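Local coordinates for protein kallikrein-10 (Homo sapiens, PDB 5LPF) that belongs to the kallikrein subfamily of secreted trypsin-like serine proteases and has a tumour-suppressor role in breast and prostate cancer, at residues A[196-201]-A[219-224]. Residues are numbered along the deposited sequence; the frame is centred on the assembly and turned at random.
With SO4 (sulfate ion), chain E.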
ATOM      1  N   THR A 196      -9.333   7.922  -2.290  1.00 28.59           N
ATOM      2  CA  THR A 196      -8.154   7.947  -3.141  1.00 22.77           C
ATOM      3  C   THR A 196      -6.954   7.360  -2.399  1.00 21.13           C
ATOM      4  O   THR A 196      -6.953   7.246  -1.171  1.00 17.60           O
ATOM      5  CB  THR A 196      -7.842   9.375  -3.613  1.00 26.07           C
ATOM      6  OG1 THR A 196      -7.338  10.147  -2.517  1.00 44.99           O
ATOM      7  CG2 THR A 196      -9.092  10.041  -4.164  1.00 29.40           C
ATOM      8  N   LEU A 197      -5.929   6.976  -3.165  1.00 21.14           N
ATOM      9  CA  LEU A 197      -4.757   6.286  -2.628  1.00 22.98           C
ATOM     10  C   LEU A 197      -3.681   7.308  -2.280  1.00 21.57           C
ATOM     11  O   LEU A 197      -3.069   7.903  -3.170  1.00 21.14           O
ATOM     12  CB  LEU A 197      -4.239   5.270  -3.645  1.00 23.27           C
ATOM     13  CG  LEU A 197      -2.873   4.614  -3.414  1.00 14.83           C
ATOM     14  CD1 LEU A 197      -2.899   3.668  -2.222  1.00 13.68           C
ATOM     15  CD2 LEU A 197      -2.425   3.891  -4.674  1.00 16.27           C
ATOM     16  N   GLN A 198      -3.443   7.514  -0.987  1.00 17.28           N
ATOM     17  CA  GLN A 198      -2.429   8.462  -0.549  1.00 19.09           C
ATOM     18  C   GLN A 198      -1.117   7.828  -0.099  1.00 20.18           C
ATOM     19  O   GLN A 198      -0.163   8.566   0.162  1.00 16.64           O
ATOM     20  CB  GLN A 198      -2.980   9.335   0.586  1.00 27.00           C
ATOM     21  CG  GLN A 198      -4.111  10.245   0.151  1.00 24.51           C
ATOM     22  CD  GLN A 198      -3.655  11.284  -0.860  1.00 25.92           C
ATOM     23  OE1 GLN A 198      -2.483  11.663  -0.900  1.00 26.82           O
ATOM     24  NE2 GLN A 198      -4.584  11.745  -1.688  1.00 27.76           N
ATOM     25  N   GLY A 199      -1.019   6.500  -0.032  1.00 18.87           N
ATOM     26  CA  GLY A 199       0.193   5.924   0.521  1.00 18.58           C
ATOM     27  C   GLY A 199       0.394   4.433   0.354  1.00 15.18           C
ATOM     28  O   GLY A 199      -0.568   3.671   0.210  1.00 15.99           O
ATOM     29  N   ILE A 200       1.660   4.015   0.376  1.00 10.37           N
ATOM     30  CA  ILE A 200       2.054   2.612   0.323  1.00  9.42           C
ATOM     31  C   ILE A 200       2.906   2.339   1.557  1.00 12.53           C
ATOM     32  O   ILE A 200       3.882   3.055   1.805  1.00 11.72           O
ATOM     33  CB  ILE A 200       2.846   2.312  -0.964  1.00 11.29           C
ATOM     34  CG1 ILE A 200       1.905   2.188  -2.163  1.00 10.52           C
ATOM     35  CG2 ILE A 200       3.645   1.023  -0.813  1.00 12.44           C
ATOM     36  CD1 ILE A 200       0.950   1.048  -2.081  1.00 11.44           C
ATOM     37  N   LEU A 201       2.544   1.318   2.334  1.00 19.10           N
ATOM     38  CA  LEU A 201       3.253   1.089   3.590  1.00 17.08           C
ATOM     39  C   LEU A 201       4.708   0.747   3.314  1.00 13.08           C
ATOM     40  O   LEU A 201       5.007  -0.246   2.643  1.00 16.31           O
ATOM     41  CB  LEU A 201       2.576  -0.028   4.386  1.00 15.59           C
ATOM     42  CG  LEU A 201       3.032  -0.265   5.830  1.00 18.14           C
ATOM     43  CD1 LEU A 201       3.368   1.042   6.532  1.00 20.35           C
ATOM     44  CD2 LEU A 201       1.957  -1.009   6.608  1.00 17.66           C
ATOM     45  N   GLN A 219       4.546   8.848   0.197  1.00 26.06           N
ATOM     46  CA  GLN A 219       3.530   9.822  -0.190  1.00 21.56           C
ATOM     47  C   GLN A 219       3.311   9.669  -1.692  1.00 21.33           C
ATOM     48  O   GLN A 219       4.196   9.991  -2.491  1.00 18.23           O
ATOM     49  CB  GLN A 219       4.011  11.230   0.170  1.00 21.12           C
ATOM     50  CG  GLN A 219       2.960  12.345   0.219  1.00 28.68           C
ATOM     51  CD  GLN A 219       3.540  13.662   0.746  1.00 28.73           C
ATOM     52  OE1 GLN A 219       4.735  13.771   0.963  1.00 28.61           O
ATOM     53  NE2 GLN A 219       2.671  14.667   0.943  1.00 35.54           N
ATOM     54  N   ILE A 220       2.121   9.205  -2.080  1.00 25.27           N
ATOM     55  CA  ILE A 220       1.899   8.788  -3.466  1.00 24.21           C
ATOM     56  C   ILE A 220       1.633   9.987  -4.368  1.00 18.53           C
ATOM     57  O   ILE A 220       1.997   9.976  -5.549  1.00 21.86           O
ATOM     58  CB  ILE A 220       0.764   7.746  -3.538  1.00 18.12           C
ATOM     59  CG1 ILE A 220       1.144   6.495  -2.747  1.00 18.94           C
ATOM     60  CG2 ILE A 220       0.454   7.350  -4.976  1.00 11.14           C
ATOM     61  CD1 ILE A 220       2.494   5.917  -3.113  1.00 11.87           C
ATOM     62  N   CYS A 221       1.001  11.032  -3.832  1.00 24.54           N
ATOM     63  CA  CYS A 221       0.730  12.230  -4.614  1.00 22.91           C
ATOM     64  C   CYS A 221       2.009  12.909  -5.094  1.00 18.99           C
ATOM     65  O   CYS A 221       1.944  13.763  -5.982  1.00 26.38           O
ATOM     66  CB  CYS A 221      -0.105  13.208  -3.785  1.00 23.60           C
ATOM     67  SG  CYS A 221       0.671  13.657  -2.215  1.00 38.50           S
ATOM     68  N   LYS A 222       3.167  12.558  -4.525  1.00 19.26           N
ATOM     69  CA  LYS A 222       4.441  13.112  -4.971  1.00 26.44           C
ATOM     70  C   LYS A 222       5.066  12.357  -6.129  1.00 20.92           C
ATOM     71  O   LYS A 222       5.986  12.881  -6.766  1.00 26.23           O
ATOM     72  CB  LYS A 222       5.452  13.111  -3.820  1.00 26.21           C
ATOM     73  CG  LYS A 222       4.973  13.815  -2.578  1.00 33.37           C
ATOM     74  CD  LYS A 222       5.062  15.317  -2.760  1.00 29.46           C
ATOM     75  CE  LYS A 222       4.375  16.025  -1.617  1.00 33.51           C
ATOM     76  NZ  LYS A 222       5.085  17.241  -1.152  1.00 49.13           N
ATOM     77  N   TYR A 223       4.622  11.135  -6.392  1.00 18.59           N
ATOM     78  CA  TYR A 223       5.197  10.292  -7.427  1.00 17.46           C
ATOM     79  C   TYR A 223       4.350  10.237  -8.693  1.00 18.58           C
ATOM     80  O   TYR A 223       4.662   9.456  -9.597  1.00 20.16           O
ATOM     81  CB  TYR A 223       5.460   8.887  -6.878  1.00 19.08           C
ATOM     82  CG  TYR A 223       6.524   8.871  -5.796  1.00 19.23           C
ATOM     83  CD1 TYR A 223       6.397   9.644  -4.646  1.00 27.16           C
ATOM     84  CD2 TYR A 223       7.690   8.139  -5.958  1.00 27.58           C
ATOM     85  CE1 TYR A 223       7.372   9.649  -3.670  1.00 32.41           C
ATOM     86  CE2 TYR A 223       8.678   8.142  -4.986  1.00 27.41           C
ATOM     87  CZ  TYR A 223       8.511   8.899  -3.846  1.00 27.10           C
ATOM     88  OH  TYR A 223       9.484   8.907  -2.875  1.00 31.68           O
ATOM     89  N   MET A 224       3.279  11.031  -8.769  1.00 21.20           N
ATOM     90  CA  MET A 224       2.280  10.847  -9.818  1.00 22.50           C
ATOM     91  C   MET A 224       2.871  10.974 -11.219  1.00 21.35           C
ATOM     92  O   MET A 224       2.359  10.358 -12.162  1.00 20.67           O
ATOM     93  CB  MET A 224       1.142  11.848  -9.633  1.00 19.66           C
ATOM     94  CG  MET A 224       0.205  11.466  -8.510  1.00 21.55           C
ATOM     95  SD  MET A 224      -0.210   9.714  -8.565  1.00 30.39           S
ATOM     96  CE  MET A 224      -1.028   9.592 -10.155  1.00 25.43           C
TER
HETATM   97  S   SO4 E 303       2.828  17.523   1.410  1.00 85.39           S
HETATM   98  O1  SO4 E 303       2.001  16.354   1.062  1.00 68.31           O
HETATM   99  O2  SO4 E 303       4.239  17.203   1.334  1.00 58.31           O
HETATM  100  O3  SO4 E 303       2.533  17.844   2.771  1.00 85.51           O
HETATM  101  O4  SO4 E 303       2.571  18.682   0.573  1.00 68.79           O
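Ile-220 supplies most of the apolar contact, its side chain directed at strand 196-203. CG1, anti to the carbonyl carbon (chi1 -62°), lies over the backbone of Gly-199, 3.5 Å from its CA, where the glycine brings no side chain of its own. The bend at chi2 (-52°) then carries CD1 to Ile-200 CG1 at 3.9 Å, the two side chains crossing at a slant. Leu-197 adds a looser touch, its CG 4.5 Å from Ile-220 CG1.

One backbone hydrogen bond joins the segments: Ile-220 N donates to Gln-198 O over 3.3 Å. It is nearly straight at the hydrogen (168°), yet the donor stands well above the carbonyl plane. Gln-198 OE1 approaches Cys-221 SG loosely (4.0 Å) and takes a weak hydrogen bond from Ala-121 N, while NE2 donates to Thr-196 OG1 (3.3 Å) and to Arg-119 O. Cys-221 is disulfide-bonded to Cys-120.

Gln-198 and Gly-199 form a classic beta bulge opposite Leu-191. The contact lies where the chain leaves strand 215-219 of the second barrel of the trypsin fold and loops into helix 224-230, Tyr-223 at its N-cap; Leu-197 and Ile-200 also pack on Val-32 of strand 26-35 in the first barrel.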